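Local coordinates for protein TSSL (Francisella novicida, PDB 4ACK) that is a DotU-family component of the type VI secretion system, seen here as its cytoplasmic domain, and probably takes part in protein transport and virulence, at residues N37-I42 against Q90-D95; K59-P64 against P117-Q122; Y102-T107 against G134-N139. One frame throughout, in Å; residues are numbered along the deposited sequence.

Overall arrangement
All three contacts lie within one all-helical domain of the DotU family. Contact 1 pairs helix 30-52 with the short helix 89-94, contact 2 joins helix 55-79 to the start of helix 118-129, and contact 3 sets helix 99-112 against the loop before helix 143-153. Their centres are about 15 Å apart for contacts 1 and 2 and again for contacts 2 and 3. The centres of contacts 1 and 3 are about 20 Å apart, on opposite sides of the chain's centre. Along the chain, contact 2 interleaves with both others, while contact 1 closes before contact 3 opens. Helix 55-79 touches both outer contacts through Lys59 and Phe63, so the three form one continuous body.

Contact 1: residues N37-I42 against Q90-D95; sequences NIRKSI and QLEYYD
Arg39 meets Glu92 side-on, NE and NH2 both directed at a single carboxylate oxygen, OE2. That oxygen lies in the guanidinium plane, 2.7 Å from Arg39 NH2 and 2.9 Å from Arg39 NE, and NE enters on its syn lone pair. The two side chains cross at about a right angle, with guanidinium and carboxylate planes turned 48° apart; a weak bond also runs from Arg39 NE to Glu92 OE1. A bend at chi3 (75°) swings the guanidinium over to this acid. Tyr93 reaches toward the other helix and passes Arg39 at a slant. Its OH comes within 3.4 Å of Arg39 CB, so the hydroxyl abuts the aliphatic root of the arginine. Ile42 covers one face of the same ring: its CG2 makes a CH-pi contact, 4.0 Å from the ring centroid and offset toward the rim. An ion pair thus lies next to an apolar contact. The helix axes stay 12.6 Å apart, and long side chains bridge the gap. Ile42 and Tyr93 both pack on Leu66 of helix 55-79, while Ile42 also touches Ile13 of helix 4-20.

Contact 2: residues K59-P64 against P117-Q122; sequences KYIVFP and PQICYQ
Ile61 and Cys120 use similar first torsions, chi1 near -70° in both, each placing its leading atom, CG1 or SG, beside its own backbone N and anti to the carbonyl carbon. Those two atoms meet at 3.8 Å, Ile61 CG1 against Cys120 SG. Beyond CG1 the isoleucine runs on extended (chi2 157°), carrying its CD1 methyl to CG2 of Ile119 at 3.6 Å. The two isoleucines cross at about a right angle, so the methyl at the end of one chain meets the short branch of the other. Tyr60 adds a looser touch, its CB lying 4.5 Å from Cys120 SG, while its ring turns elsewhere and its hydroxyl is hydrogen-bonded to the side chain of Asn109.

No direct hydrogen bond joins the two segments. Instead a water donates to both backbones, 2.6 Å from Tyr60 O and 2.9 Å from Cys120 O. Tyr60 O belongs to the turn disturbed by Pro64, whose ring nitrogen has no hydrogen to give it; the water therefore supplies a donor where the helix lacks its usual one and ties the kink to the neighbouring helix.

Ile119 also packs on Ile7 and Ile10 of helix 4-20, and Ile61 on Leu49 of helix 30-52, so other helices extend the apolar layer. With local axes 9.0 Å apart at 19°, and Ile61 and Cys120 nearest at their CA atoms, this is near-parallel helix packing in the buried interior of an all-helical bundle, at a proline-kinked helix.

Contact 3: residues Y102-T107 against G134-N139; sequences YVFEIT and GKYYDN
Phe104 reaches from helix 99-112 to the loop at Gly134, Lys135 and Tyr136, where 135-136 form a short 3-10 segment, and its ring carries the whole contact. The bond from CA to CB is aimed at the loop, and chi1 of -60° sets CG anti to the carbonyl carbon; CG is the first ring atom to meet Tyr136, 4.0 Å from Tyr136 CE2. Every other atom of the Phe104 ring faces the same tyrosine edge. In addition, Phe104 CD2 touches the aliphatic CD of Lys135 at 4.2 Å, and Phe104 CE2 brings the edge of the ring to within 4.2 Å of Gly134 CA. At the tip, CZ comes nearest to the tyrosine, 3.7 Å from Tyr136 CD2. The pair is a T-shaped stack: the edge of Tyr136 stands on the face of Phe104, with Tyr136 CE2 over the centre of the Phe104 ring, centroids 4.9 Å apart and planes at 79°. Lys135 CG in turn lies over a face of Tyr136, adding an aliphatic layer within the loop.

Gly134 has positive phi, and its N is hydrogen-bonded to the Glu71 carboxylate. Tyr148 of helix 143-153 meets both aromatic rings. A type I beta turn from Tyr136 to Asn139 carries the loop on toward that helix. An edge-to-face aromatic pair thus seats an interhelical connection against a helix of this all-alpha DotU-family domain.

Contact 1: residues N37-I42 against Q90-D95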
# COMPACT_ATOMS: atom_id res chain seq x y z
N ASN A 37 11.24 10.47 2.75
CA ASN A 37 10.85 9.96 4.04
C ASN A 37 10.19 8.58 3.90
O ASN A 37 10.58 7.62 4.56
CB ASN A 37 9.87 10.89 4.72
CG ASN A 37 10.55 11.78 5.75
OD1 ASN A 37 11.60 12.40 5.49
ND2 ASN A 37 9.94 11.86 6.93
N ILE A 38 9.20 8.51 3.00
CA ILE A 38 8.55 7.25 2.67
C ILE A 38 9.57 6.16 2.35
O ILE A 38 9.54 5.09 2.94
CB ILE A 38 7.46 7.45 1.61
CG1 ILE A 38 6.19 7.99 2.34
CG2 ILE A 38 7.20 6.10 0.86
CD1 ILE A 38 5.09 8.56 1.44
N ARG A 39 10.55 6.46 1.51
CA ARG A 39 11.55 5.47 1.16
C ARG A 39 12.46 5.02 2.32
O ARG A 39 12.85 3.83 2.38
CB ARG A 39 12.37 5.92 -0.03
CG ARG A 39 11.49 5.99 -1.29
CD ARG A 39 12.19 6.73 -2.40
NE ARG A 39 13.21 5.90 -3.01
CZ ARG A 39 14.51 6.13 -2.88
NH1 ARG A 39 14.93 7.17 -2.16
NH2 ARG A 39 15.38 5.32 -3.45
N LYS A 40 12.76 5.95 3.22
CA LYS A 40 13.42 5.64 4.48
C LYS A 40 12.54 4.72 5.34
O LYS A 40 13.04 3.73 5.87
CB LYS A 40 13.81 6.91 5.23
CG LYS A 40 15.02 7.59 4.62
CD LYS A 40 15.20 8.98 5.18
CE LYS A 40 15.36 8.91 6.69
NZ LYS A 40 14.94 10.19 7.32
N SER A 41 11.28 5.06 5.51
CA SER A 41 10.33 4.20 6.20
C SER A 41 10.19 2.77 5.58
O SER A 41 10.08 1.79 6.31
CB SER A 41 8.98 4.88 6.24
OG SER A 41 9.01 5.87 7.24
N ILE A 42 10.23 2.68 4.26
CA ILE A 42 10.17 1.39 3.58
C ILE A 42 11.40 0.56 3.89
O ILE A 42 11.26 -0.63 4.20
CB ILE A 42 9.95 1.52 2.05
CG1 ILE A 42 8.63 2.23 1.74
CG2 ILE A 42 10.04 0.13 1.31
CD1 ILE A 42 7.41 1.58 2.32
N GLN A 90 6.20 1.20 -6.37
CA GLN A 90 5.98 -0.24 -6.51
C GLN A 90 6.97 -0.78 -7.57
O GLN A 90 7.41 -1.95 -7.50
CB GLN A 90 4.51 -0.54 -6.85
CG GLN A 90 4.16 -0.29 -8.31
CD GLN A 90 2.69 -0.29 -8.53
OE1 GLN A 90 2.16 -1.20 -9.16
NE2 GLN A 90 1.99 0.71 -7.95
N LEU A 91 7.33 0.08 -8.52
CA LEU A 91 8.27 -0.28 -9.58
C LEU A 91 9.75 -0.28 -9.09
O LEU A 91 10.51 -1.19 -9.41
CB LEU A 91 8.11 0.66 -10.78
CG LEU A 91 8.84 0.33 -12.09
CD1 LEU A 91 8.61 -1.11 -12.59
CD2 LEU A 91 8.40 1.33 -13.18
N GLU A 92 10.15 0.76 -8.35
CA GLU A 92 11.50 0.84 -7.78
C GLU A 92 11.81 -0.39 -6.89
O GLU A 92 12.89 -0.94 -6.93
CB GLU A 92 11.59 2.12 -6.95
CG GLU A 92 12.98 2.60 -6.68
CD GLU A 92 13.01 3.70 -5.64
OE1 GLU A 92 12.27 4.70 -5.79
OE2 GLU A 92 13.80 3.56 -4.66
N TYR A 93 10.83 -0.81 -6.10
CA TYR A 93 11.04 -1.82 -5.07
C TYR A 93 10.77 -3.26 -5.46
O TYR A 93 11.37 -4.17 -4.87
CB TYR A 93 10.18 -1.48 -3.86
CG TYR A 93 10.80 -0.38 -3.08
CD1 TYR A 93 11.89 -0.64 -2.23
CD2 TYR A 93 10.36 0.92 -3.21
CE1 TYR A 93 12.49 0.39 -1.51
CE2 TYR A 93 10.94 1.95 -2.48
CZ TYR A 93 12.01 1.68 -1.65
OH TYR A 93 12.58 2.70 -0.94
N TYR A 94 9.87 -3.46 -6.44
CA TYR A 94 9.32 -4.77 -6.72
C TYR A 94 9.22 -5.06 -8.22
O TYR A 94 8.67 -6.07 -8.65
CB TYR A 94 7.97 -4.93 -6.02
CG TYR A 94 8.18 -5.25 -4.57
CD1 TYR A 94 8.84 -6.44 -4.17
CD2 TYR A 94 7.79 -4.34 -3.59
CE1 TYR A 94 9.07 -6.72 -2.82
CE2 TYR A 94 8.01 -4.60 -2.25
CZ TYR A 94 8.64 -5.79 -1.87
OH TYR A 94 8.85 -6.01 -0.52
N ASP A 95 9.74 -4.11 -8.98
CA ASP A 95 9.96 -4.27 -10.39
C ASP A 95 8.70 -4.58 -11.16
O ASP A 95 8.74 -5.31 -12.13
CB ASP A 95 11.01 -5.35 -10.66
CG ASP A 95 11.95 -4.95 -11.79
OD1 ASP A 95 12.80 -4.06 -11.53
OD2 ASP A 95 11.80 -5.48 -12.93

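Contact 2: residues K59-P64 against P117-Q122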
# COMPACT_ATOMS: atom_id res chain seq x y z
N LYS A 59 7.00 -9.15 0.89
CA LYS A 59 6.34 -8.55 -0.30
C LYS A 59 4.82 -8.42 -0.16
O LYS A 59 4.25 -7.41 -0.55
CB LYS A 59 6.71 -9.30 -1.58
CG LYS A 59 5.85 -8.89 -2.83
CD LYS A 59 6.40 -9.60 -4.09
CE LYS A 59 5.83 -11.07 -4.11
NZ LYS A 59 6.04 -11.67 -5.40
N TYR A 60 4.14 -9.41 0.39
CA TYR A 60 2.72 -9.30 0.50
C TYR A 60 2.27 -8.15 1.42
O TYR A 60 1.11 -7.71 1.39
CB TYR A 60 2.11 -10.60 0.99
CG TYR A 60 2.01 -11.70 -0.06
CD1 TYR A 60 2.60 -11.56 -1.34
CD2 TYR A 60 1.38 -12.89 0.26
CE1 TYR A 60 2.49 -12.55 -2.28
CE2 TYR A 60 1.26 -13.91 -0.68
CZ TYR A 60 1.81 -13.73 -1.93
OH TYR A 60 1.64 -14.76 -2.83
N ILE A 61 3.15 -7.72 2.30
CA ILE A 61 2.79 -6.71 3.26
C ILE A 61 3.23 -5.38 2.65
O ILE A 61 2.46 -4.46 2.67
CB ILE A 61 3.54 -6.95 4.59
CG1 ILE A 61 2.96 -8.15 5.30
CG2 ILE A 61 3.52 -5.67 5.52
CD1 ILE A 61 4.00 -8.76 6.28
N VAL A 62 4.44 -5.29 2.09
CA VAL A 62 4.95 -4.02 1.63
C VAL A 62 4.46 -3.62 0.19
O VAL A 62 4.28 -2.46 -0.10
CB VAL A 62 6.49 -4.02 1.67
CG1 VAL A 62 7.16 -2.74 1.00
CG2 VAL A 62 6.95 -4.23 3.15
N PHE A 63 4.31 -4.58 -0.72
CA PHE A 63 3.84 -4.17 -2.07
C PHE A 63 2.48 -3.40 -2.06
O PHE A 63 2.35 -2.40 -2.73
CB PHE A 63 3.74 -5.37 -3.00
CG PHE A 63 3.31 -4.99 -4.38
CD1 PHE A 63 1.95 -4.85 -4.69
CD2 PHE A 63 4.27 -4.69 -5.34
CE1 PHE A 63 1.56 -4.48 -6.00
CE2 PHE A 63 3.89 -4.30 -6.66
CZ PHE A 63 2.55 -4.19 -6.97
N PRO A 64 1.46 -3.90 -1.35
CA PRO A 64 0.21 -3.21 -1.38
C PRO A 64 0.29 -1.80 -0.80
O PRO A 64 -0.51 -0.96 -1.17
CB PRO A 64 -0.70 -4.07 -0.48
CG PRO A 64 -0.10 -5.48 -0.61
CD PRO A 64 1.37 -5.20 -0.66
N PRO A 117 0.78 -14.37 8.50
CA PRO A 117 0.68 -13.62 9.74
C PRO A 117 -0.42 -12.57 9.68
O PRO A 117 -0.78 -12.13 8.59
CB PRO A 117 2.01 -12.90 9.84
CG PRO A 117 2.62 -12.99 8.45
CD PRO A 117 2.11 -14.26 7.89
N GLN A 118 -0.93 -12.16 10.83
CA GLN A 118 -2.05 -11.24 10.92
C GLN A 118 -1.78 -9.88 10.26
O GLN A 118 -2.67 -9.28 9.70
CB GLN A 118 -2.41 -10.99 12.39
CG GLN A 118 -3.77 -10.36 12.55
CD GLN A 118 -4.91 -11.35 12.27
OE1 GLN A 118 -4.71 -12.47 11.72
NE2 GLN A 118 -6.10 -10.97 12.67
N ILE A 119 -0.54 -9.41 10.33
CA ILE A 119 -0.14 -8.19 9.65
C ILE A 119 -0.46 -8.14 8.09
O ILE A 119 -0.66 -7.03 7.52
CB ILE A 119 1.33 -7.83 9.95
CG1 ILE A 119 1.65 -6.43 9.39
CG2 ILE A 119 2.33 -8.91 9.42
CD1 ILE A 119 2.92 -5.80 9.89
N CYS A 120 -0.44 -9.31 7.42
CA CYS A 120 -0.86 -9.38 5.97
C CYS A 120 -2.27 -8.85 5.79
O CYS A 120 -2.47 -7.96 4.98
CB CYS A 120 -0.77 -10.81 5.42
SG CYS A 120 0.93 -11.31 5.26
N TYR A 121 -3.22 -9.40 6.56
CA TYR A 121 -4.61 -8.98 6.53
C TYR A 121 -4.88 -7.53 7.00
O TYR A 121 -5.87 -6.88 6.53
CB TYR A 121 -5.46 -9.96 7.34
CG TYR A 121 -5.20 -11.41 6.92
CD1 TYR A 121 -4.16 -12.15 7.48
CD2 TYR A 121 -5.99 -12.04 5.92
CE1 TYR A 121 -3.89 -13.52 7.09
CE2 TYR A 121 -5.73 -13.39 5.50
CZ TYR A 121 -4.67 -14.12 6.09
OH TYR A 121 -4.38 -15.44 5.65
N GLN A 122 -4.07 -7.05 7.98
CA GLN A 122 -4.24 -5.73 8.57
C GLN A 122 -3.75 -4.71 7.58
O GLN A 122 -4.29 -3.63 7.47
CB GLN A 122 -3.39 -5.57 9.87
CG GLN A 122 -3.84 -6.51 11.02
CD GLN A 122 -2.94 -6.42 12.29
OE1 GLN A 122 -1.71 -6.60 12.23
NE2 GLN A 122 -3.58 -6.16 13.44
O HOH W 1 -0.87 -8.78 2.74

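Contact 3: residues Y102-T107 against G134-N139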
# COMPACT_ATOMS: atom_id res chain seq x y z
N TYR A 102 -2.42 -6.52 -8.96
CA TYR A 102 -1.62 -7.46 -8.20
C TYR A 102 -1.99 -7.46 -6.68
O TYR A 102 -1.99 -8.50 -5.99
CB TYR A 102 -0.12 -7.23 -8.47
CG TYR A 102 0.75 -8.32 -7.85
CD1 TYR A 102 0.46 -9.66 -8.04
CD2 TYR A 102 1.82 -7.98 -7.00
CE1 TYR A 102 1.29 -10.67 -7.43
CE2 TYR A 102 2.61 -8.94 -6.40
CZ TYR A 102 2.34 -10.28 -6.61
OH TYR A 102 3.16 -11.22 -6.02
N VAL A 103 -2.39 -6.30 -6.16
CA VAL A 103 -2.89 -6.28 -4.75
C VAL A 103 -4.04 -7.26 -4.56
O VAL A 103 -4.15 -7.91 -3.51
CB VAL A 103 -3.33 -4.85 -4.35
CG1 VAL A 103 -4.24 -4.83 -3.09
CG2 VAL A 103 -2.14 -3.91 -4.28
N PHE A 104 -4.94 -7.36 -5.53
CA PHE A 104 -6.06 -8.30 -5.34
C PHE A 104 -5.66 -9.73 -5.61
O PHE A 104 -6.21 -10.67 -5.01
CB PHE A 104 -7.34 -7.88 -6.10
CG PHE A 104 -7.83 -6.53 -5.66
CD1 PHE A 104 -8.59 -6.41 -4.50
CD2 PHE A 104 -7.48 -5.38 -6.37
CE1 PHE A 104 -9.02 -5.15 -4.04
CE2 PHE A 104 -7.91 -4.14 -5.96
CZ PHE A 104 -8.70 -4.02 -4.78
N GLU A 105 -4.61 -9.88 -6.40
CA GLU A 105 -3.96 -11.19 -6.46
C GLU A 105 -3.34 -11.60 -5.11
O GLU A 105 -3.55 -12.71 -4.64
CB GLU A 105 -2.88 -11.27 -7.53
CG GLU A 105 -2.51 -12.74 -7.77
CD GLU A 105 -1.40 -12.88 -8.81
OE1 GLU A 105 -1.41 -12.10 -9.76
OE2 GLU A 105 -0.52 -13.74 -8.67
N ILE A 106 -2.57 -10.70 -4.49
CA ILE A 106 -2.11 -10.92 -3.09
C ILE A 106 -3.25 -11.27 -2.15
O ILE A 106 -3.16 -12.27 -1.36
CB ILE A 106 -1.36 -9.70 -2.57
CG1 ILE A 106 -0.06 -9.62 -3.37
CG2 ILE A 106 -1.15 -9.77 -0.99
CD1 ILE A 106 0.75 -8.31 -3.20
N THR A 107 -4.32 -10.50 -2.25
CA THR A 107 -5.45 -10.67 -1.36
C THR A 107 -6.09 -12.07 -1.57
O THR A 107 -6.39 -12.75 -0.58
CB THR A 107 -6.48 -9.55 -1.56
OG1 THR A 107 -5.82 -8.26 -1.36
CG2 THR A 107 -7.67 -9.71 -0.60
N GLY A 134 -7.68 0.31 -6.74
CA GLY A 134 -6.93 -0.42 -7.72
C GLY A 134 -7.76 -0.56 -8.97
O GLY A 134 -8.27 0.43 -9.48
N LYS A 135 -7.96 -1.80 -9.43
CA LYS A 135 -8.59 -2.09 -10.76
C LYS A 135 -10.04 -1.71 -10.70
O LYS A 135 -10.74 -1.59 -11.71
CB LYS A 135 -8.40 -3.58 -11.14
CG LYS A 135 -9.13 -4.53 -10.19
CD LYS A 135 -8.53 -5.92 -10.35
CE LYS A 135 -9.58 -7.00 -10.37
NZ LYS A 135 -8.99 -8.40 -10.08
N TYR A 136 -10.53 -1.49 -9.48
CA TYR A 136 -11.94 -1.17 -9.36
C TYR A 136 -12.23 0.34 -9.45
O TYR A 136 -13.33 0.70 -9.21
CB TYR A 136 -12.53 -1.76 -8.08
CG TYR A 136 -12.43 -3.25 -8.03
CD1 TYR A 136 -13.23 -4.07 -8.86
CD2 TYR A 136 -11.48 -3.87 -7.19
CE1 TYR A 136 -13.08 -5.48 -8.83
CE2 TYR A 136 -11.36 -5.26 -7.12
CZ TYR A 136 -12.16 -6.06 -7.92
OH TYR A 136 -12.00 -7.45 -7.83
N TYR A 137 -11.24 1.18 -9.74
CA TYR A 137 -11.39 2.64 -9.73
C TYR A 137 -12.64 3.14 -10.46
O TYR A 137 -13.28 4.08 -10.00
CB TYR A 137 -10.13 3.32 -10.34
CG TYR A 137 -9.88 3.00 -11.82
CD1 TYR A 137 -9.35 1.76 -12.22
CD2 TYR A 137 -10.19 3.96 -12.84
CE1 TYR A 137 -9.16 1.45 -13.58
CE2 TYR A 137 -9.98 3.66 -14.23
CZ TYR A 137 -9.48 2.39 -14.57
OH TYR A 137 -9.27 2.06 -15.89
N ASP A 138 -12.97 2.54 -11.62
CA ASP A 138 -14.09 3.04 -12.40
C ASP A 138 -15.41 2.80 -11.73
O ASP A 138 -16.36 3.46 -12.06
CB ASP A 138 -14.13 2.44 -13.84
CG ASP A 138 -15.32 3.04 -14.68
OD1 ASP A 138 -15.15 4.23 -15.08
OD2 ASP A 138 -16.41 2.40 -14.86
N ASN A 139 -15.51 1.83 -10.79
CA ASN A 139 -16.82 1.52 -10.24
C ASN A 139 -16.70 0.75 -8.94
O ASN A 139 -16.53 -0.51 -8.95
CB ASN A 139 -17.68 0.72 -11.26
CG ASN A 139 -19.08 0.36 -10.72
OD1 ASN A 139 -19.52 0.85 -9.65
ND2 ASN A 139 -19.80 -0.47 -11.47